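Local coordinates for prolyl oligopeptidase (PDB 1YR2), which probably hydrolyses oligopeptides as a serine endopeptidase, cutting chiefly after proline and much less readily after alanine, at residues H297-T302 against G307-L312; Q243-H248 against H271-S276; W281-S286 against L330-G335; D324-Q329 against G414-R419; R189-V194 against D220-S225. One frame throughout, in Å; residues are numbered along the deposited sequence.

How the contacts relate
All five contacts lie in the N-terminal beta-propeller; none belongs to the alpha/beta-hydrolase domain that carries out catalysis in this family. Contact 1 is the outermost hairpin of the blade built from residues 270-311. Contacts 2 and 3, with centres about 13 Å apart, join that blade to the blades before and after it, and S274 N bonds to V283 O (2.8 Å) between them. Contact 5 is one blade interface earlier, its centre about 11 Å from that of contact 2, to which H271 O and S225 OG tie it (2.7 Å). Contact 4 lies among inter-strand turns; D328 OD1 there receives W281 NE1 of contact 3 (2.9 Å).

Contact 1 of 5, residues H297-T302 against G307-L312; sequences HVARVT and GPVTAL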
# COMPACT_ATOMS: atom_id res chain seq x y z
N HIS A 297 -14.14 -21.36 16.26
CA HIS A 297 -15.26 -21.94 16.97
C HIS A 297 -16.58 -21.40 16.41
O HIS A 297 -16.63 -20.27 15.89
CB HIS A 297 -15.20 -21.62 18.46
CG HIS A 297 -14.07 -22.30 19.18
ND1 HIS A 297 -12.76 -21.94 19.02
CD2 HIS A 297 -14.07 -23.35 20.04
CE1 HIS A 297 -11.99 -22.72 19.77
NE2 HIS A 297 -12.76 -23.59 20.39
N VAL A 298 -17.64 -22.22 16.45
CA VAL A 298 -18.94 -21.81 15.90
C VAL A 298 -20.06 -22.09 16.90
O VAL A 298 -19.92 -22.95 17.76
CB VAL A 298 -19.27 -22.48 14.55
CG1 VAL A 298 -18.22 -22.09 13.53
CG2 VAL A 298 -19.40 -23.99 14.68
N ALA A 299 -21.14 -21.34 16.80
CA ALA A 299 -22.31 -21.58 17.61
C ALA A 299 -23.51 -21.29 16.79
O ALA A 299 -23.63 -20.23 16.18
CB ALA A 299 -22.32 -20.73 18.84
N ARG A 300 -24.43 -22.23 16.80
CA ARG A 300 -25.73 -22.07 16.15
C ARG A 300 -26.66 -21.07 16.88
O ARG A 300 -26.86 -21.14 18.10
CB ARG A 300 -26.39 -23.45 16.04
CG ARG A 300 -27.71 -23.47 15.35
CD ARG A 300 -28.36 -24.88 15.37
NE ARG A 300 -27.52 -25.85 14.67
CZ ARG A 300 -27.68 -26.26 13.41
NH1 ARG A 300 -28.68 -25.82 12.65
NH2 ARG A 300 -26.82 -27.14 12.91
N VAL A 301 -27.26 -20.17 16.12
CA VAL A 301 -28.25 -19.23 16.65
C VAL A 301 -29.64 -19.71 16.21
O VAL A 301 -29.89 -19.97 15.04
CB VAL A 301 -28.01 -17.81 16.13
CG1 VAL A 301 -28.98 -16.82 16.77
CG2 VAL A 301 -26.58 -17.38 16.38
N THR A 302 -30.50 -19.94 17.19
CA THR A 302 -31.88 -20.42 16.96
C THR A 302 -32.76 -19.52 17.79
O THR A 302 -32.60 -19.48 19.01
CB THR A 302 -32.07 -21.88 17.47
OG1 THR A 302 -31.07 -22.74 16.92
CG2 THR A 302 -33.42 -22.48 16.95
N GLY A 307 -26.44 -21.05 20.77
CA GLY A 307 -26.27 -22.39 21.27
C GLY A 307 -24.86 -22.64 21.79
O GLY A 307 -24.04 -21.73 21.92
N PRO A 308 -24.57 -23.89 22.12
CA PRO A 308 -23.24 -24.26 22.61
C PRO A 308 -22.15 -23.90 21.59
O PRO A 308 -22.37 -24.06 20.39
CB PRO A 308 -23.33 -25.78 22.80
CG PRO A 308 -24.73 -26.11 22.78
CD PRO A 308 -25.48 -25.06 22.02
N VAL A 309 -21.02 -23.40 22.06
CA VAL A 309 -19.87 -23.03 21.22
C VAL A 309 -19.02 -24.27 21.02
O VAL A 309 -18.62 -24.91 22.02
CB VAL A 309 -19.03 -21.90 21.85
CG1 VAL A 309 -17.84 -21.51 20.94
CG2 VAL A 309 -19.85 -20.66 22.06
N THR A 310 -18.80 -24.68 19.76
CA THR A 310 -17.98 -25.87 19.47
C THR A 310 -16.83 -25.53 18.59
O THR A 310 -16.89 -24.62 17.78
CB THR A 310 -18.75 -26.95 18.74
OG1 THR A 310 -19.51 -26.33 17.70
CG2 THR A 310 -19.75 -27.66 19.66
N ALA A 311 -15.77 -26.31 18.70
CA ALA A 311 -14.55 -26.07 17.96
C ALA A 311 -14.72 -26.62 16.56
O ALA A 311 -15.06 -27.77 16.41
CB ALA A 311 -13.40 -26.80 18.66
N LEU A 312 -14.47 -25.80 15.55
CA LEU A 312 -14.48 -26.32 14.18
C LEU A 312 -13.05 -26.59 13.71
O LEU A 312 -12.78 -27.57 13.10
CB LEU A 312 -15.12 -25.27 13.28
CG LEU A 312 -16.09 -25.54 12.14
CD1 LEU A 312 -15.95 -24.48 11.07
CD2 LEU A 312 -16.08 -26.96 11.59
O HOH W 1 -24.12 -24.45 18.57
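V298 and T310 form an antiparallel hydrogen-bonded pair towards the open end of this hairpin, which joins the last two strands of a four-stranded propeller blade. Its backbone bonds come first: V298 N reaches T310 O at 2.8 Å, and T310 N returns to V298 O with an N-H...O angle of 170°. Towards the turn, G307 N binds R300 O at 2.7 Å. Between these points the strands part, and a water bridges the gap, donating to P308 O (2.6 Å) and accepting from R300 N (2.9 Å).

Each carbonyl of this pair also meets a weaker CA-H donor. H297 CA lies 3.2 Å from T310 O, while V309 CA approaches V298 O.

Apolar packing divides between the two faces. On the one bearing H297 and A311, the histidine has CG anti to its carbonyl carbon (chi1 -68°), which lays the imidazole along the partner strand; CD2 comes 3.5 Å from A311 CA and NE2 lies near A311 CB. H297 CB rests against V309 CG1, and its ring also meets that of F261. On the face of V298 and T310, V298 CG1 touches L312 CD1 at 4.1 Å. Separately, A299 CB, which points at the other strand, packs on V309 CG2 and also lies close to the carbonyl oxygens of G307 and P308.

The edge strand is thus held at both ends by direct backbone hydrogen bonds and in between through a water, which satisfies R300 N and P308 O where the two strands do not bond directly.

Contact 2 of 5, residues Q243-H248 against H271-S276; sequences QTVWLH and HGASVS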
# COMPACT_ATOMS: atom_id res chain seq x y z
N GLN A 243 -8.86 -12.28 27.12
CA GLN A 243 -9.90 -11.66 26.35
C GLN A 243 -11.14 -12.58 26.26
O GLN A 243 -11.04 -13.82 26.10
CB GLN A 243 -9.39 -11.33 24.95
CG GLN A 243 -10.42 -10.54 24.13
CD GLN A 243 -9.91 -10.11 22.75
OE1 GLN A 243 -9.30 -10.91 22.03
NE2 GLN A 243 -10.13 -8.81 22.41
N THR A 244 -12.32 -12.02 26.41
CA THR A 244 -13.57 -12.80 26.40
C THR A 244 -14.64 -12.16 25.51
O THR A 244 -14.68 -10.97 25.36
CB THR A 244 -14.11 -13.05 27.83
OG1 THR A 244 -14.27 -11.80 28.50
CG2 THR A 244 -13.10 -13.75 28.66
N VAL A 245 -15.45 -13.01 24.88
CA VAL A 245 -16.55 -12.58 24.01
C VAL A 245 -17.82 -12.57 24.86
O VAL A 245 -18.06 -13.53 25.57
CB VAL A 245 -16.70 -13.52 22.82
CG1 VAL A 245 -17.87 -13.05 21.90
CG2 VAL A 245 -15.45 -13.60 22.05
N TRP A 246 -18.54 -11.44 24.83
CA TRP A 246 -19.81 -11.21 25.53
C TRP A 246 -20.90 -10.72 24.58
O TRP A 246 -20.60 -10.24 23.47
CB TRP A 246 -19.63 -10.15 26.60
CG TRP A 246 -18.70 -10.49 27.67
CD1 TRP A 246 -17.31 -10.59 27.60
CD2 TRP A 246 -19.04 -10.78 29.04
NE1 TRP A 246 -16.81 -10.93 28.84
CE2 TRP A 246 -17.83 -11.02 29.74
CE3 TRP A 246 -20.27 -10.85 29.75
CZ2 TRP A 246 -17.81 -11.34 31.10
CZ3 TRP A 246 -20.25 -11.16 31.08
CH2 TRP A 246 -19.02 -11.41 31.76
N LEU A 247 -22.14 -10.82 25.05
CA LEU A 247 -23.34 -10.39 24.32
C LEU A 247 -23.97 -9.29 25.14
O LEU A 247 -24.31 -9.47 26.32
CB LEU A 247 -24.33 -11.53 24.11
CG LEU A 247 -25.61 -11.22 23.35
CD1 LEU A 247 -25.26 -10.92 21.89
CD2 LEU A 247 -26.60 -12.36 23.45
N HIS A 248 -24.15 -8.14 24.52
CA HIS A 248 -24.88 -7.06 25.13
C HIS A 248 -26.30 -6.97 24.56
O HIS A 248 -26.47 -6.83 23.34
CB HIS A 248 -24.19 -5.71 24.92
CG HIS A 248 -24.96 -4.56 25.48
ND1 HIS A 248 -25.21 -4.44 26.82
CD2 HIS A 248 -25.58 -3.51 24.88
CE1 HIS A 248 -25.92 -3.34 27.04
NE2 HIS A 248 -26.17 -2.76 25.88
N HIS A 271 -9.74 -13.31 20.82
CA HIS A 271 -10.96 -13.89 20.26
C HIS A 271 -11.79 -12.75 19.70
O HIS A 271 -12.03 -11.73 20.40
CB HIS A 271 -11.81 -14.55 21.33
CG HIS A 271 -11.09 -15.62 22.10
ND1 HIS A 271 -10.71 -16.80 21.53
CD2 HIS A 271 -10.68 -15.67 23.39
CE1 HIS A 271 -10.09 -17.54 22.43
NE2 HIS A 271 -10.09 -16.89 23.57
N GLY A 272 -12.15 -12.90 18.43
CA GLY A 272 -13.03 -11.94 17.76
C GLY A 272 -14.27 -12.70 17.27
O GLY A 272 -14.19 -13.88 16.85
N ALA A 273 -15.43 -12.05 17.32
CA ALA A 273 -16.69 -12.70 16.97
C ALA A 273 -17.34 -12.03 15.77
O ALA A 273 -17.36 -10.82 15.69
CB ALA A 273 -17.65 -12.63 18.16
N SER A 274 -17.88 -12.84 14.88
CA SER A 274 -18.66 -12.41 13.73
C SER A 274 -19.94 -13.21 13.72
O SER A 274 -20.04 -14.21 14.42
CB SER A 274 -17.92 -12.68 12.41
OG SER A 274 -16.68 -12.03 12.43
N VAL A 275 -20.91 -12.76 12.92
CA VAL A 275 -22.20 -13.43 12.75
C VAL A 275 -22.45 -13.44 11.28
O VAL A 275 -22.21 -12.47 10.56
CB VAL A 275 -23.36 -12.70 13.51
CG1 VAL A 275 -24.63 -13.46 13.41
CG2 VAL A 275 -23.04 -12.52 14.99
N SER A 276 -22.91 -14.57 10.80
CA SER A 276 -23.28 -14.67 9.41
C SER A 276 -24.42 -13.68 9.08
O SER A 276 -25.19 -13.28 9.97
CB SER A 276 -23.62 -16.12 9.01
OG SER A 276 -24.70 -16.66 9.74
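Q243 reaches H271 by stretching out: its CG stands anti to the backbone N (chi1 -174°) and the chain stays extended, carrying the amide to the neighbouring backbone. H271 turns its ring the other way, with CG anti to its own carbonyl carbon (chi1 -57°), back towards the Q243 main chain. The two residues therefore meet twice. H271 N donates to Q243 OE1 at 2.7 Å, approaching from about 35° above the amide plane, and H271 CD2 points its ring edge at Q243 O, 3.3 Å away and in the imidazole plane.

Second partners fix both polar ends. Q243 NE2 bonds to F211 O, which sets the amide's rotation, while H271 ND1 pairs with S286 OG and NE2 with T263 OG1. Every nitrogen of this buried histidine is thereby engaged.

Farther along, V245 divides its two methyls between successive inward residues of the other strand. CG2 lies 3.8 Å from H271 CB, and CG1 the same distance from A273 CB.

Strand 244-249 is the third of its blade and strand 270-275 the first of the next, so the contact helps join consecutive blades of the propeller. Q243 also packs on S225 of strand 221-226, and F261 of strand 258-261 meets the H271 ring edge-to-face.

Contact 3 of 5, residues W281-S286 against L330-G335; sequences WVVITS and LWFVSG
Strands 281-286 and 330-334 run nearly parallel, 21° apart with axes 10.6 Å from each other at closest approach, and W281 and V283 face L330 and F332 across the gap. They are the second strands of two consecutive beta-propeller blades, stacked face to face with side chains filling the space between the sheets. The spacing is that of packed sheets, too wide for backbone pairing, and the contact is wholly apolar.

L330 carries most of it. Its chi1 of -57° sets CG beside the backbone N, and from there (chi2 -176°) the two methyls diverge, one to W281 and the other to V283. CD2 reaches W281, lying 4.0 Å from CB and about as near to CG and CD1 at the root of the indole; the two side chains cross at about a right angle. CD1 turns to V283 and stops 4.0 Å from its CG2. V283 and L330 slide past each other in opposite directions and touch through these methyls.

V283 is split in the same way, its other methyl being given to F332, which comes from the opposite direction. L348 lies against both W281 and L330, and F322 against V283, extending the inter-blade core. At the F332 end, V283 CG1 meets the rim of the phenyl ring, near the ring plane, 4.1 Å from CE2.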
# COMPACT_ATOMS: atom_id res chain seq x y z
N TRP A 281 -25.36 -18.18 12.38
CA TRP A 281 -24.14 -18.70 13.01
C TRP A 281 -23.27 -17.59 13.59
O TRP A 281 -23.02 -16.57 12.91
CB TRP A 281 -23.33 -19.49 12.00
CG TRP A 281 -23.97 -20.78 11.67
CD1 TRP A 281 -24.81 -21.03 10.61
CD2 TRP A 281 -23.89 -22.00 12.42
NE1 TRP A 281 -25.23 -22.34 10.67
CE2 TRP A 281 -24.69 -22.94 11.78
CE3 TRP A 281 -23.19 -22.40 13.58
CZ2 TRP A 281 -24.83 -24.26 12.26
CZ3 TRP A 281 -23.34 -23.66 14.06
CH2 TRP A 281 -24.13 -24.59 13.38
N VAL A 282 -22.82 -17.80 14.83
CA VAL A 282 -21.70 -17.03 15.42
C VAL A 282 -20.41 -17.77 15.08
O VAL A 282 -20.35 -19.00 15.17
CB VAL A 282 -21.86 -16.92 16.94
CG1 VAL A 282 -20.71 -16.23 17.61
CG2 VAL A 282 -23.17 -16.19 17.26
N VAL A 283 -19.40 -17.02 14.65
CA VAL A 283 -18.11 -17.57 14.30
C VAL A 283 -17.06 -16.79 15.06
O VAL A 283 -16.96 -15.53 14.99
CB VAL A 283 -17.84 -17.49 12.79
CG1 VAL A 283 -16.48 -18.06 12.41
CG2 VAL A 283 -18.96 -18.20 12.05
N ILE A 284 -16.29 -17.52 15.83
CA ILE A 284 -15.26 -16.91 16.65
C ILE A 284 -13.89 -17.34 16.10
O ILE A 284 -13.60 -18.52 15.98
CB ILE A 284 -15.41 -17.29 18.13
CG1 ILE A 284 -16.74 -16.74 18.64
CG2 ILE A 284 -14.24 -16.74 18.94
CD1 ILE A 284 -17.16 -17.35 19.89
N THR A 285 -13.10 -16.33 15.77
CA THR A 285 -11.73 -16.45 15.28
C THR A 285 -10.78 -16.10 16.40
O THR A 285 -10.89 -15.03 17.01
CB THR A 285 -11.61 -15.42 14.14
OG1 THR A 285 -12.48 -15.86 13.08
CG2 THR A 285 -10.29 -15.46 13.52
N SER A 286 -9.77 -16.95 16.60
CA SER A 286 -8.87 -16.78 17.71
C SER A 286 -7.42 -16.97 17.27
O SER A 286 -7.08 -17.89 16.50
CB SER A 286 -9.21 -17.80 18.83
OG SER A 286 -10.58 -17.78 19.15
N LEU A 330 -20.93 -22.26 5.72
CA LEU A 330 -20.01 -21.17 5.95
C LEU A 330 -18.85 -21.25 4.95
O LEU A 330 -18.38 -22.32 4.61
CB LEU A 330 -19.42 -21.32 7.35
CG LEU A 330 -20.37 -21.39 8.55
CD1 LEU A 330 -19.53 -21.43 9.83
CD2 LEU A 330 -21.33 -20.24 8.60
N TRP A 331 -18.31 -20.11 4.53
CA TRP A 331 -17.16 -20.10 3.63
C TRP A 331 -16.00 -19.41 4.34
O TRP A 331 -16.19 -18.42 5.00
CB TRP A 331 -17.48 -19.30 2.37
CG TRP A 331 -18.34 -20.11 1.44
CD1 TRP A 331 -17.92 -20.83 0.37
CD2 TRP A 331 -19.75 -20.30 1.52
NE1 TRP A 331 -18.99 -21.44 -0.25
CE2 TRP A 331 -20.13 -21.12 0.42
CE3 TRP A 331 -20.75 -19.80 2.35
CZ2 TRP A 331 -21.45 -21.52 0.18
CZ3 TRP A 331 -22.08 -20.20 2.09
CH2 TRP A 331 -22.40 -21.05 1.03
N PHE A 332 -14.79 -19.93 4.13
CA PHE A 332 -13.57 -19.43 4.69
C PHE A 332 -12.48 -19.33 3.61
O PHE A 332 -12.44 -20.11 2.66
CB PHE A 332 -13.01 -20.40 5.80
CG PHE A 332 -13.88 -20.49 7.01
CD1 PHE A 332 -14.94 -21.37 7.02
CD2 PHE A 332 -13.63 -19.72 8.16
CE1 PHE A 332 -15.75 -21.50 8.11
CE2 PHE A 332 -14.46 -19.85 9.28
CZ PHE A 332 -15.53 -20.72 9.25
N VAL A 333 -11.57 -18.39 3.76
CA VAL A 333 -10.33 -18.39 2.99
C VAL A 333 -9.35 -19.16 3.86
O VAL A 333 -9.03 -18.72 4.96
CB VAL A 333 -9.77 -16.97 2.76
CG1 VAL A 333 -8.45 -17.01 2.01
CG2 VAL A 333 -10.83 -16.12 2.01
N SER A 334 -8.84 -20.28 3.34
CA SER A 334 -7.98 -21.16 4.09
C SER A 334 -6.57 -21.22 3.52
O SER A 334 -6.38 -21.33 2.32
CB SER A 334 -8.58 -22.56 4.18
OG SER A 334 -7.74 -23.42 4.92
N GLY A 335 -5.60 -21.24 4.44
CA GLY A 335 -4.19 -21.46 4.16
C GLY A 335 -3.72 -22.89 4.42
O GLY A 335 -2.53 -23.22 4.26

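Contact 4 of 5, residues D324-Q329 against G414-R419; sequences DGVGDQ and GRPGDR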
# COMPACT_ATOMS: atom_id res chain seq x y z
N ASP A 324 -18.47 -15.48 4.99
CA ASP A 324 -19.85 -15.33 5.40
C ASP A 324 -20.48 -16.71 5.43
O ASP A 324 -19.84 -17.71 5.07
CB ASP A 324 -20.58 -14.39 4.42
CG ASP A 324 -21.84 -13.73 5.00
OD1 ASP A 324 -22.28 -13.97 6.17
OD2 ASP A 324 -22.45 -12.89 4.31
N GLY A 325 -21.73 -16.77 5.88
CA GLY A 325 -22.53 -17.97 5.87
C GLY A 325 -23.85 -17.73 5.17
O GLY A 325 -24.33 -16.62 5.12
N VAL A 326 -24.39 -18.78 4.56
CA VAL A 326 -25.75 -18.77 4.04
C VAL A 326 -26.34 -20.06 4.53
O VAL A 326 -25.83 -21.14 4.24
CB VAL A 326 -25.82 -18.77 2.50
CG1 VAL A 326 -27.28 -18.82 2.00
CG2 VAL A 326 -25.12 -17.61 1.93
N GLY A 327 -27.39 -19.96 5.34
CA GLY A 327 -28.04 -21.17 5.84
C GLY A 327 -27.08 -21.87 6.80
O GLY A 327 -26.52 -21.24 7.68
N ASP A 328 -26.84 -23.17 6.61
CA ASP A 328 -25.92 -23.89 7.49
C ASP A 328 -24.60 -24.18 6.81
O ASP A 328 -23.90 -25.14 7.12
CB ASP A 328 -26.56 -25.17 7.99
CG ASP A 328 -27.62 -24.94 9.04
OD1 ASP A 328 -27.55 -23.90 9.77
OD2 ASP A 328 -28.51 -25.80 9.24
N GLN A 329 -24.27 -23.34 5.83
CA GLN A 329 -22.98 -23.39 5.15
C GLN A 329 -22.20 -22.11 5.41
O GLN A 329 -22.74 -21.02 5.30
CB GLN A 329 -23.18 -23.62 3.66
CG GLN A 329 -23.76 -25.03 3.40
CD GLN A 329 -23.99 -25.34 1.96
OE1 GLN A 329 -24.24 -24.44 1.16
NE2 GLN A 329 -23.90 -26.63 1.62
N GLY A 414 -21.34 -5.96 0.26
CA GLY A 414 -22.54 -6.56 -0.28
C GLY A 414 -22.92 -7.71 0.64
O GLY A 414 -22.22 -8.03 1.59
N ARG A 415 -24.07 -8.27 0.37
CA ARG A 415 -24.65 -9.31 1.21
C ARG A 415 -25.22 -10.40 0.28
O ARG A 415 -25.68 -10.12 -0.83
CB ARG A 415 -25.82 -8.71 2.00
CG ARG A 415 -25.45 -7.76 3.10
CD ARG A 415 -26.69 -7.20 3.80
NE ARG A 415 -27.58 -6.47 2.88
CZ ARG A 415 -28.87 -6.17 3.14
NH1 ARG A 415 -29.42 -6.54 4.30
NH2 ARG A 415 -29.61 -5.51 2.26
N PRO A 416 -25.26 -11.63 0.77
CA PRO A 416 -25.95 -12.68 0.06
C PRO A 416 -27.41 -12.29 -0.13
O PRO A 416 -28.02 -11.73 0.76
CB PRO A 416 -25.85 -13.88 1.01
CG PRO A 416 -24.77 -13.61 1.87
CD PRO A 416 -24.66 -12.11 2.03
N GLY A 417 -27.97 -12.53 -1.29
CA GLY A 417 -29.35 -12.18 -1.54
C GLY A 417 -29.59 -10.73 -1.93
O GLY A 417 -30.69 -10.40 -2.27
N ASP A 418 -28.57 -9.86 -1.83
CA ASP A 418 -28.67 -8.45 -2.21
C ASP A 418 -28.09 -8.28 -3.63
O ASP A 418 -26.96 -8.72 -3.89
CB ASP A 418 -27.87 -7.63 -1.18
CG ASP A 418 -28.09 -6.14 -1.28
OD1 ASP A 418 -28.44 -5.63 -2.38
OD2 ASP A 418 -27.91 -5.39 -0.28
N ARG A 419 -28.80 -7.57 -4.50
CA ARG A 419 -28.34 -7.35 -5.88
C ARG A 419 -27.34 -6.19 -6.04
O ARG A 419 -26.77 -6.04 -7.09
CB ARG A 419 -29.53 -7.12 -6.79
CG ARG A 419 -30.23 -5.77 -6.64
CD ARG A 419 -31.65 -5.81 -7.17
NE ARG A 419 -32.50 -4.71 -6.70
CZ ARG A 419 -33.67 -4.40 -7.25
NH1 ARG A 419 -34.15 -5.10 -8.28
NH2 ARG A 419 -34.38 -3.38 -6.78
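P416 presses its ring against D324 and V326, and the tight part is at the aspartate. D324 OD2 lies 3.3 Å from P416 CD and 3.4 Å from CG, facing the outer carbons of the pyrrolidine ring. D324 CG stands anti to the backbone N (chi1 -158°), which sends the carboxylate out to the proline. OD2 also has a polar partner: it is hydrogen-bonded to S277 OG, and P416 touches S277.

The contact lies where strand 320-326 runs into its turn and at the loop between strands 408-413 and 421-427, in each case between the first and second strands of a propeller blade. The blades concerned, 320-357 and 408-446, are not successive in the chain. Residues 326-329 form a type II' turn with G327 second, and residues 415-418 a type II turn that places P416 second and G417 third.

The other side is looser. V326 CG2 stays 3.9 Å from P416 CB as the two side chains slide past each other, and V326 is partly open to solvent. Beyond the proline, G417 is exposed. The turn is braced there by its own salt bridge: R415 NH2 meets D418 OD2 at 3.1 Å, in the guanidinium plane but well above that of the carboxylate.

Contact 5 of 5, residues R189-V194 against D220-S225; sequences RTVKFV and DALLYS
L222 enters between V191 and F193 and makes every close approach of this contact. CB points to the facing strand and comes 4.4 Å from F193 CZ. CG then continues anti to the backbone N (chi1 -171°), 4.7 Å from the same CZ, serving mainly as the stem for the methyls. At the tip the branches part. CD1 turns aside, its nearest approach to the phenyl ring being 4.8 Å, at F193 CE2, whereas CD2 carries the packing: it lies 3.9 Å from F193 CZ, slightly farther from CE2, and 4.1 Å from V191 CG1. The leucine crosses both partners obliquely, and its one methyl CD2 serves both a valine branch and the far end of a phenyl ring.

Strand 188-195 is third in its propeller blade and strand 221-226 second in the following one, and this small apolar cluster fills part of the space between the two sheets. V191 also leans on L214 and F193 on L250, loop residues that extend the core. Y224, next but one to L222, points to the same side and packs on L206 and V209 on strand 204-210, its hydroxyl hydrogen-bonded to D257. A221 and L223 face the other way and touch L247 on strand 244-249.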
# COMPACT_ATOMS: atom_id res chain seq x y z
N ARG A 189 -11.53 0.85 24.06
CA ARG A 189 -12.59 1.46 23.30
C ARG A 189 -13.82 1.56 24.17
O ARG A 189 -14.00 0.80 25.15
CB ARG A 189 -12.91 0.63 22.09
CG ARG A 189 -11.81 0.57 21.07
CD ARG A 189 -11.51 1.89 20.35
NE ARG A 189 -10.47 1.70 19.36
CZ ARG A 189 -9.17 1.84 19.60
NH1 ARG A 189 -8.73 2.14 20.80
NH2 ARG A 189 -8.31 1.64 18.64
N THR A 190 -14.68 2.50 23.83
CA THR A 190 -16.01 2.57 24.42
C THR A 190 -16.94 2.33 23.26
O THR A 190 -16.79 2.99 22.23
CB THR A 190 -16.32 3.94 24.98
OG1 THR A 190 -15.38 4.26 26.03
CG2 THR A 190 -17.79 3.97 25.61
N VAL A 191 -17.87 1.38 23.38
CA VAL A 191 -18.86 1.17 22.33
C VAL A 191 -20.13 1.91 22.67
O VAL A 191 -20.61 1.80 23.75
CB VAL A 191 -19.14 -0.29 22.11
CG1 VAL A 191 -20.22 -0.47 21.06
CG2 VAL A 191 -17.84 -1.02 21.66
N LYS A 192 -20.63 2.70 21.74
CA LYS A 192 -21.82 3.56 21.94
C LYS A 192 -22.80 3.21 20.81
O LYS A 192 -22.46 2.50 19.85
CB LYS A 192 -21.43 5.02 21.83
CG LYS A 192 -20.55 5.50 22.95
CD LYS A 192 -20.24 6.97 22.86
CE LYS A 192 -19.12 7.30 23.82
NZ LYS A 192 -18.90 8.75 23.97
N PHE A 193 -24.00 3.73 20.90
CA PHE A 193 -25.04 3.41 19.95
C PHE A 193 -25.81 4.71 19.62
O PHE A 193 -26.04 5.58 20.46
CB PHE A 193 -26.00 2.37 20.56
CG PHE A 193 -25.36 1.05 20.96
CD1 PHE A 193 -24.72 0.91 22.19
CD2 PHE A 193 -25.41 -0.06 20.10
CE1 PHE A 193 -24.12 -0.28 22.54
CE2 PHE A 193 -24.86 -1.26 20.45
CZ PHE A 193 -24.21 -1.40 21.65
N VAL A 194 -26.28 4.78 18.37
CA VAL A 194 -27.16 5.85 17.94
C VAL A 194 -28.38 5.22 17.22
O VAL A 194 -28.29 4.15 16.62
CB VAL A 194 -26.36 6.82 17.04
CG1 VAL A 194 -25.89 6.16 15.77
CG2 VAL A 194 -27.13 8.02 16.69
N ASP A 220 -31.13 -6.22 18.12
CA ASP A 220 -31.13 -5.68 19.48
C ASP A 220 -30.13 -6.31 20.40
O ASP A 220 -30.34 -6.30 21.62
CB ASP A 220 -32.51 -5.85 20.09
CG ASP A 220 -32.95 -7.29 20.11
OD1 ASP A 220 -32.11 -8.19 19.85
OD2 ASP A 220 -34.12 -7.64 20.36
N ALA A 221 -29.05 -6.89 19.84
CA ALA A 221 -27.97 -7.40 20.67
C ALA A 221 -26.69 -7.37 19.85
O ALA A 221 -26.73 -7.53 18.63
CB ALA A 221 -28.25 -8.82 21.16
N LEU A 222 -25.57 -7.22 20.55
CA LEU A 222 -24.26 -7.01 19.95
C LEU A 222 -23.22 -7.88 20.64
O LEU A 222 -23.12 -7.86 21.86
CB LEU A 222 -23.86 -5.54 20.12
CG LEU A 222 -22.60 -5.18 19.32
CD1 LEU A 222 -22.91 -4.84 17.88
CD2 LEU A 222 -21.84 -4.05 19.94
N LEU A 223 -22.49 -8.67 19.85
CA LEU A 223 -21.31 -9.40 20.34
C LEU A 223 -20.05 -8.55 20.23
O LEU A 223 -19.83 -7.86 19.22
CB LEU A 223 -21.07 -10.65 19.49
CG LEU A 223 -22.09 -11.76 19.60
CD1 LEU A 223 -21.99 -12.70 18.41
CD2 LEU A 223 -21.90 -12.54 20.87
N TYR A 224 -19.23 -8.62 21.26
CA TYR A 224 -18.02 -7.84 21.35
C TYR A 224 -17.01 -8.58 22.23
O TYR A 224 -17.34 -9.53 22.92
CB TYR A 224 -18.33 -6.44 21.93
CG TYR A 224 -18.75 -6.43 23.39
CD1 TYR A 224 -20.07 -6.71 23.78
CD2 TYR A 224 -17.84 -6.13 24.39
CE1 TYR A 224 -20.43 -6.72 25.10
CE2 TYR A 224 -18.20 -6.17 25.73
CZ TYR A 224 -19.52 -6.41 26.07
OH TYR A 224 -19.87 -6.37 27.40
N SER A 225 -15.76 -8.14 22.16
CA SER A 225 -14.72 -8.70 23.00
C SER A 225 -14.20 -7.65 23.96
O SER A 225 -14.16 -6.46 23.64
CB SER A 225 -13.58 -9.22 22.13
OG SER A 225 -14.07 -10.19 21.20